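Local coordinates for yersinopine synthase (Yersinia pestis, PDB 6C4M), which catalyses the NADPH-dependent reductive condensation of pyruvate with an amino acid-derived intermediate, the last step in making the metallophore yersinopine, at residues 356-359 with 360-364. Residues are numbered along the deposited sequence; the frame is centred on the assembly and turned at random.
Sequences ALFV and RYTAL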
loop_
_atom_site.group_PDB
_atom_site.type_symbol
_atom_site.label_atom_id
_atom_site.label_comp_id
_atom_site.label_asym_id
_atom_site.label_seq_id
_atom_site.Cartn_x
_atom_site.Cartn_y
_atom_site.Cartn_z
ATOM N N ALA A 356 -4.558 -0.405 -11.120
ATOM C CA ALA A 356 -4.237 -1.825 -10.998
ATOM C C ALA A 356 -2.771 -2.035 -10.652
ATOM O O ALA A 356 -2.450 -2.855 -9.781
ATOM C CB ALA A 356 -4.603 -2.571 -12.276
ATOM N N LEU A 357 -1.865 -1.266 -11.284
ATOM C CA LEU A 357 -0.447 -1.422 -10.997
ATOM C C LEU A 357 -0.082 -0.933 -9.608
ATOM O O LEU A 357 0.764 -1.558 -8.942
ATOM C CB LEU A 357 0.382 -0.701 -12.060
ATOM C CG LEU A 357 0.418 -1.385 -13.430
ATOM C CD1 LEU A 357 0.935 -0.397 -14.507
ATOM C CD2 LEU A 357 1.308 -2.642 -13.356
ATOM N N PHE A 358 -0.680 0.201 -9.155
ATOM C CA PHE A 358 -0.438 0.651 -7.789
ATOM C C PHE A 358 -0.902 -0.400 -6.801
ATOM O O PHE A 358 -0.200 -0.710 -5.831
ATOM C CB PHE A 358 -1.113 2.014 -7.508
ATOM C CG PHE A 358 -0.785 2.547 -6.146
ATOM C CD1 PHE A 358 -1.493 2.124 -5.042
ATOM C CD2 PHE A 358 0.278 3.410 -5.962
ATOM C CE1 PHE A 358 -1.170 2.580 -3.774
ATOM C CE2 PHE A 358 0.590 3.877 -4.708
ATOM C CZ PHE A 358 -0.143 3.448 -3.609
ATOM N N VAL A 359 -2.056 -1.010 -7.060
ATOM C CA VAL A 359 -2.536 -2.047 -6.150
ATOM C C VAL A 359 -1.566 -3.218 -6.162
ATOM O O VAL A 359 -1.174 -3.742 -5.105
ATOM C CB VAL A 359 -3.978 -2.474 -6.507
ATOM C CG1 VAL A 359 -4.408 -3.649 -5.655
ATOM C CG2 VAL A 359 -4.958 -1.341 -6.258
ATOM N N ARG A 360 -1.136 -3.623 -7.356
ATOM C CA ARG A 360 -0.176 -4.715 -7.447
ATOM C C ARG A 360 1.065 -4.463 -6.592
ATOM O O ARG A 360 1.435 -5.306 -5.771
ATOM C CB ARG A 360 0.208 -4.935 -8.904
ATOM C CG ARG A 360 0.857 -6.260 -9.097
ATOM C CD ARG A 360 2.228 -6.094 -9.588
ATOM N NE ARG A 360 2.877 -7.386 -9.652
ATOM C CZ ARG A 360 4.178 -7.559 -9.712
ATOM N NH1 ARG A 360 4.994 -6.494 -9.756
ATOM N NH2 ARG A 360 4.647 -8.804 -9.737
ATOM N N TYR A 361 1.722 -3.295 -6.750
ATOM C CA TYR A 361 2.940 -3.052 -5.980
ATOM C C TYR A 361 2.676 -2.876 -4.491
ATOM O O TYR A 361 3.528 -3.227 -3.665
ATOM C CB TYR A 361 3.706 -1.875 -6.581
ATOM C CG TYR A 361 4.484 -2.376 -7.763
ATOM C CD1 TYR A 361 5.750 -2.918 -7.597
ATOM C CD2 TYR A 361 3.937 -2.364 -9.041
ATOM C CE1 TYR A 361 6.455 -3.451 -8.676
ATOM C CE2 TYR A 361 4.629 -2.897 -10.126
ATOM C CZ TYR A 361 5.884 -3.440 -9.943
ATOM O OH TYR A 361 6.576 -3.936 -11.045
ATOM N N THR A 362 1.522 -2.345 -4.110
ATOM C CA THR A 362 1.167 -2.339 -2.690
ATOM C C THR A 362 1.061 -3.770 -2.168
ATOM O O THR A 362 1.648 -4.116 -1.136
ATOM C CB THR A 362 -0.137 -1.566 -2.497
ATOM O OG1 THR A 362 0.033 -0.249 -2.992
ATOM C CG2 THR A 362 -0.609 -1.527 -1.007
ATOM N N ALA A 363 0.340 -4.625 -2.897
ATOM C CA ALA A 363 0.140 -6.006 -2.450
ATOM C C ALA A 363 1.463 -6.754 -2.329
ATOM O O ALA A 363 1.636 -7.589 -1.431
ATOM C CB ALA A 363 -0.771 -6.731 -3.426
ATOM N N LEU A 364 2.398 -6.463 -3.238
ATOM C CA LEU A 364 3.707 -7.115 -3.273
ATOM C C LEU A 364 4.466 -6.951 -1.964
ATOM O O LEU A 364 5.192 -7.858 -1.548
ATOM C CB LEU A 364 4.530 -6.525 -4.433
ATOM C CG LEU A 364 5.308 -7.410 -5.401
ATOM C CD1 LEU A 364 4.466 -8.552 -5.931
ATOM C CD2 LEU A 364 5.878 -6.571 -6.591
#
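Thr-362 reaches back one helical turn to Phe-358, where its hydroxyl OG1 donates to the carbonyl O of Phe-358 at 2.9 Å. The same oxygen takes the backbone N of Thr-362, so one acceptor is gripped by two donors from a single residue. The amide is tilted 20° from the carbonyl plane, whereas OG1 stands above that plane, away from the lone pairs. A chi1 of -58° sets OG1 beside the backbone N of Thr-362 and makes this return bond possible.

Three further i to i+4 bonds continue the ladder: Arg-360 N to Ala-356 O, Tyr-361 N to Leu-357 O, and Ala-363 N to Val-359 O, the last at 2.8 Å and with an N-H...O angle of 167°.

Among the side-chain packing contacts, CE1 of the Phe-358 ring lies 3.2 Å from OG1 of Thr-362, the two groups meeting at a slant. The Tyr-361 ring turns its edge to the preceding turn, with CD2 3.3 Å from Leu-357 O and that oxygen in the ring plane. Beyond it, the guanidinium of Arg-360 has CE2 of Tyr-361 at its edge and CD1 of Leu-364 on one face, 3.8 Å above the plane and displaced toward the rim; its NH2 is hydrogen-bonded to Tyr-330 O.

Leu-357, Phe-358 and Tyr-361 pack on helix 294-313, and Phe-358, Val-359 and Thr-362 also meet the second subunit, where Thr-362 meets Thr-362 of that chain. This is regular alpha-helix with a threonine hydroxyl bonded back to the i-4 carbonyl, placed in helix 350-364 at the homodimer interface.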